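Local coordinates for protein putative TetR-family transcriptional regulator (Syntrophomonas wolfei subsp. wolfei, PDB 3LWJ) that probably binds DNA through an N-terminal helix-turn-helix, as a putative transcriptional regulator of the TetR family, at residues A[134-139]-A[151-156]; A[126-131]-A[163-168]; A[80-83]-A[87-90]. All blocks are in the same frame, centred on the assembly; numbering follows the deposited sequence.

All three contacts lie in the all-helical body of the chain, beyond the predicted helix-turn-helix in sequence. Contact 3 comes first and is local, fixing the loop between helix 56-79 and the start of helix 85-102. Contacts 1 and 2 share helices 118-144 and 153-173: contact 1 sits near the turn that joins them, and contact 2 spans them further from that turn, where the CA atoms stand wider apart. Their centres are about 14 Å apart, and Tyr135 OH and Glu164 OE1 connect them at 3.0 Å, probably by a hydrogen bond. Contact 3 lies about 16 Å from contact 1 and 21 Å from contact 2, centre to centre. Contacts 1 and 2 also touch the second subunit.

Contact 1 (A[134-139]-A[151-156]); sequences FYSRNI and VPVSPI. With EDO (1,2-ethanediol), chain B.
Ser136 and Ile139, one turn apart on helix 118-144, receive Val153 and Ile156 from the first turn of helix 153-173, forming the closed end of a helical hairpin in the all-helical body of this TetR-type fold. The backbones come near enough here, 6.0 Å between the CA atoms of Ser136 and Val153, that small and branched side chains suffice to fill the interface. Along the first helix, Phe134 is turned the other way, against Ile72 and Ile75 of helix 56-79, and Tyr135 packs on Ala157 and Ile160. Ser136 suits the closest approach because it is small: Val153 CG1 lies 3.6 Å from both its CA and its CB. The polar end of this serine is not left to the valine, since OG bonds back to the carbonyl of Leu132 in its own helix. Asn138 lies to the flank of the contact and touches Tyr79. Asn138 OD1 lies over one face of the Phe134 ring, offset toward the rim, and accepts a hydrogen bond of 2.6 Å from O1 of a 1,2-ethanediol, probably left by the crystallisation liquor; the diol's C1 rests 3.4 Å from Tyr135 CA. Ile139 then closes the row, its branches divided between two partners. CB and CG2 lie alongside Val153, the two side chains running past each other in opposite directions. Val153 is set for this by a CG1 anti to its backbone N (chi1 175°), which carries that methyl into the space between Ser136 and Ile139. No hydrogen bond crosses between these two segments, which meet by apolar packing. Ile156 also packs on Thr192 of the second subunit, while its CG2 methyl meets Ile139 CD1 at 3.8 Å.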
loop_
_atom_site.group_PDB
_atom_site.type_symbol
_atom_site.label_atom_id
_atom_site.label_comp_id
_atom_site.label_asym_id
_atom_site.label_seq_id
_atom_site.Cartn_x
_atom_site.Cartn_y
_atom_site.Cartn_z
ATOM N N PHE A 134 6.637 -5.402 -15.948
ATOM C CA PHE A 134 6.501 -4.391 -17.001
ATOM C C PHE A 134 7.201 -3.075 -16.640
ATOM O O PHE A 134 7.932 -2.514 -17.444
ATOM C CB PHE A 134 5.021 -4.104 -17.270
ATOM C CG PHE A 134 4.785 -3.233 -18.460
ATOM C CD1 PHE A 134 5.228 -3.631 -19.727
ATOM C CD2 PHE A 134 4.138 -1.999 -18.327
ATOM C CE1 PHE A 134 5.010 -2.829 -20.848
ATOM C CE2 PHE A 134 3.938 -1.186 -19.422
ATOM C CZ PHE A 134 4.364 -1.591 -20.690
ATOM N N TYR A 135 6.955 -2.567 -15.434
ATOM C CA TYR A 135 7.571 -1.307 -15.033
ATOM C C TYR A 135 9.090 -1.459 -15.046
ATOM O O TYR A 135 9.807 -0.545 -15.456
ATOM C CB TYR A 135 7.126 -0.857 -13.629
ATOM C CG TYR A 135 5.643 -0.570 -13.423
ATOM C CD1 TYR A 135 4.780 -0.310 -14.498
ATOM C CD2 TYR A 135 5.101 -0.514 -12.139
ATOM C CE1 TYR A 135 3.432 -0.039 -14.309
ATOM C CE2 TYR A 135 3.727 -0.195 -11.940
ATOM C CZ TYR A 135 2.910 0.030 -13.038
ATOM O OH TYR A 135 1.579 0.334 -12.895
ATOM N N SER A 136 9.575 -2.637 -14.628
ATOM C CA SER A 136 11.004 -2.880 -14.680
ATOM C C SER A 136 11.559 -2.793 -16.118
ATOM O O SER A 136 12.577 -2.136 -16.344
ATOM C CB SER A 136 11.367 -4.205 -14.000
ATOM O OG SER A 136 11.025 -4.129 -12.633
ATOM N N ARG A 137 10.882 -3.412 -17.083
ATOM C CA ARG A 137 11.354 -3.407 -18.492
ATOM C C ARG A 137 11.487 -1.965 -18.938
ATOM O O ARG A 137 12.483 -1.601 -19.518
ATOM C CB ARG A 137 10.393 -4.098 -19.465
ATOM C CG ARG A 137 10.011 -5.559 -19.195
ATOM C CD ARG A 137 11.179 -6.513 -19.262
ATOM N NE ARG A 137 11.931 -6.514 -18.001
ATOM C CZ ARG A 137 11.647 -7.253 -16.924
ATOM N NH1 ARG A 137 10.599 -8.078 -16.900
ATOM N NH2 ARG A 137 12.438 -7.160 -15.853
ATOM N N ASN A 138 10.484 -1.140 -18.641
ATOM C CA ASN A 138 10.503 0.254 -19.090
ATOM C C ASN A 138 11.574 1.085 -18.420
ATOM O O ASN A 138 12.178 1.919 -19.080
ATOM C CB ASN A 138 9.151 0.921 -18.903
ATOM C CG ASN A 138 8.009 0.143 -19.577
ATOM O OD1 ASN A 138 6.899 0.081 -19.053
ATOM N ND2 ASN A 138 8.288 -0.454 -20.724
ATOM N N ILE A 139 11.835 0.846 -17.123
ATOM C CA ILE A 139 12.945 1.528 -16.455
ATOM C C ILE A 139 14.294 1.079 -17.054
ATOM O O ILE A 139 15.183 1.891 -17.276
ATOM C CB ILE A 139 12.937 1.286 -14.949
ATOM C CG1 ILE A 139 11.727 2.018 -14.328
ATOM C CG2 ILE A 139 14.237 1.792 -14.338
ATOM C CD1 ILE A 139 11.169 1.372 -13.090
ATOM N N VAL A 151 20.560 2.473 -11.650
ATOM C CA VAL A 151 20.318 2.126 -10.256
ATOM C C VAL A 151 19.532 0.823 -10.204
ATOM O O VAL A 151 18.949 0.415 -11.200
ATOM C CB VAL A 151 19.529 3.257 -9.550
ATOM C CG1 VAL A 151 20.405 4.523 -9.482
ATOM C CG2 VAL A 151 18.173 3.512 -10.254
ATOM N N PRO A 152 19.484 0.179 -9.030
ATOM C CA PRO A 152 18.645 -1.006 -8.950
ATOM C C PRO A 152 17.195 -0.709 -9.337
ATOM O O PRO A 152 16.614 0.236 -8.842
ATOM C CB PRO A 152 18.790 -1.411 -7.478
ATOM C CG PRO A 152 20.197 -0.992 -7.145
ATOM C CD PRO A 152 20.200 0.404 -7.758
ATOM N N VAL A 153 16.621 -1.547 -10.189
ATOM C CA VAL A 153 15.338 -1.255 -10.837
ATOM C C VAL A 153 14.158 -1.667 -9.975
ATOM O O VAL A 153 13.170 -0.956 -9.904
ATOM C CB VAL A 153 15.236 -2.011 -12.184
ATOM C CG1 VAL A 153 13.863 -1.820 -12.830
ATOM C CG2 VAL A 153 16.318 -1.543 -13.108
ATOM N N SER A 154 14.237 -2.819 -9.323
ATOM C CA SER A 154 13.107 -3.336 -8.565
ATOM C C SER A 154 12.573 -2.370 -7.496
ATOM O O SER A 154 11.368 -2.194 -7.403
ATOM C CB SER A 154 13.427 -4.692 -7.941
ATOM O OG SER A 154 12.337 -5.098 -7.154
ATOM N N PRO A 155 13.453 -1.711 -6.719
ATOM C CA PRO A 155 12.940 -0.675 -5.789
ATOM C C PRO A 155 12.164 0.452 -6.469
ATOM O O PRO A 155 11.168 0.972 -5.914
ATOM C CB PRO A 155 14.204 -0.105 -5.146
ATOM C CG PRO A 155 15.307 -1.203 -5.354
ATOM C CD PRO A 155 14.922 -1.832 -6.671
ATOM N N ILE A 156 12.592 0.858 -7.654
ATOM C CA ILE A 156 11.837 1.885 -8.378
ATOM C C ILE A 156 10.463 1.395 -8.840
ATOM O O ILE A 156 9.468 2.114 -8.701
ATOM C CB ILE A 156 12.606 2.490 -9.568
ATOM C CG1 ILE A 156 14.018 2.978 -9.149
ATOM C CG2 ILE A 156 11.816 3.640 -10.161
ATOM C CD1 ILE A 156 14.082 3.757 -7.890
HETATM C C1 EDO B . 7.004 1.770 -16.316
HETATM O O1 EDO B . 6.058 1.965 -17.400
HETATM C C2 EDO B . 7.296 2.915 -15.340
HETATM O O2 EDO B . 7.909 4.081 -15.923
#

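Contact 2 (A[126-131]-A[163-168]); sequences QFEDRL and IEKFSL
Glu128 and Lys165 reach toward each other from helices 118-144 and 153-173 and join them by a salt bridge, a polar crosslink inside the helical C-terminal body typical of TetR-family regulators. The helices have parted here, with the CA atoms of Glu128 and Lys165 10.0 Å apart, so only long side chains can span the distance. Lys165 NZ donates to the syn lone pair of Glu128 OE2, the one on the side of the other carboxylate oxygen, at 2.6 Å; OE2 is also hydrogen-bonded to Tyr110 OH. The remaining oxygen is served as well: water 1 donates to Glu128 OE1 at 2.8 Å and accepts from Lys165 NZ at 2.8 Å, so ammonium, carboxylate and water form a closed ring. Glutamate suits the place because its chain extends straight beyond CG, whereas the lysine is folded; the two side chains cross at about a right angle, and the bends at chi3 (89°) and chi4 (76°) turn NZ onto OE2. Phe166 of the second subunit packs on both residues. A methionine in place of Lys165 would probably leave the largely buried Glu128 carboxylate without its countercharge and deprive water 1 of one of its two anchors. Within helix 153-173 another polar group is settled locally: the carbonyl of Ile163 accepts from Ser167 N at 2.9 Å and also from Ser167 OG at 3.0 Å, the hydroxyl tilted 18° from the carbonyl plane.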
loop_
_atom_site.group_PDB
_atom_site.type_symbol
_atom_site.label_atom_id
_atom_site.label_comp_id
_atom_site.label_asym_id
_atom_site.label_seq_id
_atom_site.Cartn_x
_atom_site.Cartn_y
_atom_site.Cartn_z
ATOM N N GLN A 126 0.058 -12.140 -8.395
ATOM C CA GLN A 126 0.232 -12.360 -9.822
ATOM C C GLN A 126 -0.025 -11.086 -10.627
ATOM O O GLN A 126 0.711 -10.765 -11.548
ATOM C CB GLN A 126 -0.647 -13.538 -10.286
ATOM C CG GLN A 126 -0.238 -14.811 -9.585
ATOM C CD GLN A 126 -1.024 -16.039 -10.005
ATOM O OE1 GLN A 126 -1.486 -16.138 -11.150
ATOM N NE2 GLN A 126 -1.167 -16.998 -9.072
ATOM N N PHE A 127 -1.074 -10.367 -10.261
ATOM C CA PHE A 127 -1.401 -9.073 -10.851
ATOM C C PHE A 127 -0.239 -8.060 -10.632
ATOM O O PHE A 127 0.346 -7.531 -11.578
ATOM C CB PHE A 127 -2.723 -8.600 -10.238
ATOM C CG PHE A 127 -3.072 -7.195 -10.562
ATOM C CD1 PHE A 127 -3.464 -6.854 -11.842
ATOM C CD2 PHE A 127 -3.016 -6.213 -9.592
ATOM C CE1 PHE A 127 -3.781 -5.563 -12.168
ATOM C CE2 PHE A 127 -3.334 -4.897 -9.915
ATOM C CZ PHE A 127 -3.727 -4.577 -11.204
ATOM N N GLU A 128 0.140 -7.865 -9.383
ATOM C CA GLU A 128 1.225 -6.939 -9.038
ATOM C C GLU A 128 2.589 -7.308 -9.637
ATOM O O GLU A 128 3.279 -6.424 -10.142
ATOM C CB GLU A 128 1.266 -6.751 -7.510
ATOM C CG GLU A 128 0.037 -5.896 -7.085
ATOM C CD GLU A 128 -0.084 -5.576 -5.621
ATOM O OE1 GLU A 128 0.465 -6.301 -4.781
ATOM O OE2 GLU A 128 -0.784 -4.593 -5.317
ATOM N N ASP A 129 2.955 -8.594 -9.633
ATOM C CA ASP A 129 4.233 -9.067 -10.226
ATOM C C ASP A 129 4.268 -8.746 -11.709
ATOM O O ASP A 129 5.331 -8.379 -12.267
ATOM C CB ASP A 129 4.434 -10.593 -10.027
ATOM C CG ASP A 129 4.920 -10.964 -8.625
ATOM O OD1 ASP A 129 5.215 -10.061 -7.782
ATOM O OD2 ASP A 129 5.013 -12.187 -8.356
ATOM N N ARG A 130 3.115 -8.867 -12.356
ATOM C CA ARG A 130 3.019 -8.585 -13.795
ATOM C C ARG A 130 3.271 -7.110 -14.098
ATOM O O ARG A 130 4.046 -6.780 -15.008
ATOM C CB ARG A 130 1.640 -8.967 -14.321
ATOM C CG ARG A 130 1.474 -8.798 -15.832
ATOM C CD ARG A 130 0.250 -9.525 -16.306
ATOM N NE ARG A 130 -0.083 -9.234 -17.701
ATOM C CZ ARG A 130 -1.255 -9.528 -18.248
ATOM N NH1 ARG A 130 -2.215 -10.118 -17.526
ATOM N NH2 ARG A 130 -1.477 -9.228 -19.514
ATOM N N LEU A 131 2.615 -6.238 -13.332
ATOM C CA LEU A 131 2.850 -4.806 -13.427
ATOM C C LEU A 131 4.313 -4.462 -13.071
ATOM O O LEU A 131 4.971 -3.715 -13.792
ATOM C CB LEU A 131 1.881 -4.049 -12.522
ATOM C CG LEU A 131 0.404 -4.075 -12.894
ATOM C CD1 LEU A 131 -0.306 -3.237 -11.884
ATOM C CD2 LEU A 131 0.100 -3.620 -14.371
ATOM N N ILE A 163 2.968 3.803 -4.570
ATOM C CA ILE A 163 2.284 5.099 -4.509
ATOM C C ILE A 163 0.958 5.041 -5.265
ATOM O O ILE A 163 -0.051 5.696 -4.902
ATOM C CB ILE A 163 3.185 6.285 -4.966
ATOM C CG1 ILE A 163 2.603 7.648 -4.563
ATOM C CG2 ILE A 163 3.427 6.288 -6.454
ATOM C CD1 ILE A 163 2.044 7.732 -3.193
ATOM N N GLU A 164 0.953 4.296 -6.352
ATOM C CA GLU A 164 -0.282 4.129 -7.116
ATOM C C GLU A 164 -1.305 3.385 -6.252
ATOM O O GLU A 164 -2.441 3.787 -6.158
ATOM C CB GLU A 164 -0.014 3.383 -8.421
ATOM C CG GLU A 164 0.721 4.233 -9.446
ATOM C CD GLU A 164 1.023 3.511 -10.727
ATOM O OE1 GLU A 164 1.027 2.270 -10.724
ATOM O OE2 GLU A 164 1.298 4.197 -11.727
ATOM N N LYS A 165 -0.889 2.311 -5.583
ATOM C CA LYS A 165 -1.809 1.560 -4.748
ATOM C C LYS A 165 -2.333 2.434 -3.600
ATOM O O LYS A 165 -3.505 2.396 -3.231
ATOM C CB LYS A 165 -1.075 0.405 -4.044
ATOM C CG LYS A 165 -1.042 -0.938 -4.618
ATOM C CD LYS A 165 -0.144 -1.846 -3.700
ATOM C CE LYS A 165 -0.939 -2.525 -2.577
ATOM N NZ LYS A 165 -1.776 -3.711 -3.069
ATOM N N PHE A 166 -1.421 3.101 -2.930
ATOM C CA PHE A 166 -1.766 3.892 -1.732
ATOM C C PHE A 166 -2.665 5.088 -2.065
ATOM O O PHE A 166 -3.622 5.342 -1.370
ATOM C CB PHE A 166 -0.531 4.418 -1.029
ATOM C CG PHE A 166 -0.823 5.065 0.329
ATOM C CD1 PHE A 166 -1.691 4.472 1.219
ATOM C CD2 PHE A 166 -0.185 6.224 0.710
ATOM C CE1 PHE A 166 -1.950 5.012 2.473
ATOM C CE2 PHE A 166 -0.433 6.789 1.965
ATOM C CZ PHE A 166 -1.324 6.168 2.851
ATOM N N SER A 167 -2.356 5.797 -3.139
ATOM C CA SER A 167 -3.191 6.951 -3.533
ATOM C C SER A 167 -4.570 6.471 -4.072
ATOM O O SER A 167 -5.584 7.141 -3.857
ATOM C CB SER A 167 -2.425 7.790 -4.559
ATOM O OG SER A 167 -2.467 7.125 -5.811
ATOM N N LEU A 168 -4.630 5.327 -4.783
ATOM C CA LEU A 168 -5.920 4.735 -5.195
ATOM C C LEU A 168 -6.777 4.447 -3.954
ATOM O O LEU A 168 -7.944 4.778 -3.881
ATOM C CB LEU A 168 -5.693 3.407 -5.953
ATOM C CG LEU A 168 -6.916 2.683 -6.543
ATOM C CD1 LEU A 168 -7.782 3.653 -7.415
ATOM C CD2 LEU A 168 -6.441 1.390 -7.329
HETATM O O HOH W 1 -1.391 -6.464 -2.743
#

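Contact 3 (A[80-83]-A[87-90]); sequences LVEK and ERFI
Arg88 leans from the first turns of helix 85-102 over the preceding loop and grips the carbonyl of Glu82, so that the turn between helices 56-79 and 85-102 is tied by a side chain to a backbone oxygen. The arginine runs extended from CG to NE and approaches with the edge of its guanidinium. Arg88 NE gives a bond of 2.6 Å to Glu82 O with an N-H...O angle of 161°, the oxygen lying close to the guanidinium plane; NH2 adds a weak second bond to the same oxygen at 3.2 Å. Arginine suits the site because its flat end also makes a cation-pi contact with Tyr79. The Lys83 and Arg88 side chains cross obliquely, with Lys83 CD 3.5 Å from Arg88 NH2. The two positive groups would probably repel, but Lys83 NZ is held by the carbonyl of Tyr79. The Glu82 side chain is bent at chi2 (65°), and its OE2 accepts from the backbone N of Asp84. Its aliphatic part and that of Glu87 cross at about a right angle with carboxylate planes 42° apart, and Glu82 CD rests 3.8 Å from Glu87 CG.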
loop_
_atom_site.group_PDB
_atom_site.type_symbol
_atom_site.label_atom_id
_atom_site.label_comp_id
_atom_site.label_asym_id
_atom_site.label_seq_id
_atom_site.Cartn_x
_atom_site.Cartn_y
_atom_site.Cartn_z
ATOM N N LEU A 80 3.956 3.971 -29.007
ATOM C CA LEU A 80 4.050 3.988 -30.479
ATOM C C LEU A 80 4.096 5.415 -31.031
ATOM O O LEU A 80 4.515 5.643 -32.174
ATOM C CB LEU A 80 2.861 3.229 -31.079
ATOM C CG LEU A 80 2.770 1.749 -30.663
ATOM C CD1 LEU A 80 1.466 1.113 -31.159
ATOM C CD2 LEU A 80 4.011 0.952 -31.159
ATOM N N VAL A 81 3.639 6.373 -30.227
ATOM C CA VAL A 81 3.583 7.742 -30.705
ATOM C C VAL A 81 4.506 8.664 -29.914
ATOM O O VAL A 81 5.215 9.434 -30.508
ATOM C CB VAL A 81 2.129 8.283 -30.793
ATOM C CG1 VAL A 81 1.454 8.220 -29.465
ATOM C CG2 VAL A 81 2.122 9.700 -31.341
ATOM N N GLU A 82 4.555 8.572 -28.596
ATOM C CA GLU A 82 5.491 9.426 -27.867
ATOM C C GLU A 82 6.785 8.690 -27.590
ATOM O O GLU A 82 6.775 7.653 -26.928
ATOM C CB GLU A 82 4.893 9.924 -26.548
ATOM C CG GLU A 82 5.879 10.790 -25.729
ATOM C CD GLU A 82 6.276 12.091 -26.374
ATOM O OE1 GLU A 82 5.393 12.940 -26.644
ATOM O OE2 GLU A 82 7.492 12.269 -26.624
ATOM N N LYS A 83 7.898 9.267 -28.037
ATOM C CA LYS A 83 9.205 8.629 -27.919
ATOM C C LYS A 83 10.108 9.250 -26.857
ATOM O O LYS A 83 11.016 8.599 -26.415
ATOM C CB LYS A 83 9.924 8.566 -29.284
ATOM C CG LYS A 83 9.115 7.872 -30.390
ATOM C CD LYS A 83 9.037 6.347 -30.198
ATOM C CE LYS A 83 7.877 5.723 -31.005
ATOM N NZ LYS A 83 7.639 4.274 -30.663
ATOM N N GLU A 87 8.839 12.208 -21.011
ATOM C CA GLU A 87 7.423 12.446 -21.251
ATOM C C GLU A 87 6.643 11.190 -20.957
ATOM O O GLU A 87 5.591 11.244 -20.296
ATOM C CB GLU A 87 7.164 12.889 -22.686
ATOM C CG GLU A 87 5.774 13.443 -22.890
ATOM C CD GLU A 87 5.609 14.873 -22.393
ATOM O OE1 GLU A 87 6.577 15.650 -22.379
ATOM O OE2 GLU A 87 4.485 15.231 -22.033
ATOM N N ARG A 88 7.155 10.054 -21.428
ATOM C CA ARG A 88 6.543 8.757 -21.132
ATOM C C ARG A 88 6.454 8.461 -19.615
ATOM O O ARG A 88 5.439 7.953 -19.117
ATOM C CB ARG A 88 7.347 7.634 -21.782
ATOM C CG ARG A 88 7.337 7.562 -23.309
ATOM C CD ARG A 88 8.141 6.364 -23.752
ATOM N NE ARG A 88 8.077 6.131 -25.196
ATOM C CZ ARG A 88 8.478 5.013 -25.786
ATOM N NH1 ARG A 88 8.977 4.007 -25.076
ATOM N NH2 ARG A 88 8.386 4.902 -27.097
ATOM N N PHE A 89 7.534 8.774 -18.897
ATOM C CA PHE A 89 7.651 8.478 -17.471
ATOM C C PHE A 89 6.513 9.108 -16.694
ATOM O O PHE A 89 5.865 8.451 -15.881
ATOM C CB PHE A 89 9.002 8.989 -16.947
ATOM C CG PHE A 89 9.319 8.570 -15.550
ATOM C CD1 PHE A 89 9.541 7.238 -15.251
ATOM C CD2 PHE A 89 9.389 9.510 -14.527
ATOM C CE1 PHE A 89 9.815 6.842 -13.972
ATOM C CE2 PHE A 89 9.687 9.112 -13.233
ATOM C CZ PHE A 89 9.897 7.774 -12.959
ATOM N N ILE A 90 6.258 10.372 -16.971
ATOM C CA ILE A 90 5.172 11.078 -16.324
ATOM C C ILE A 90 3.826 10.637 -16.829
ATOM O O ILE A 90 2.960 10.250 -16.029
ATOM C CB ILE A 90 5.252 12.583 -16.515
ATOM C CG1 ILE A 90 6.604 13.094 -16.023
ATOM C CG2 ILE A 90 4.144 13.221 -15.771
ATOM C CD1 ILE A 90 6.993 12.615 -14.607
#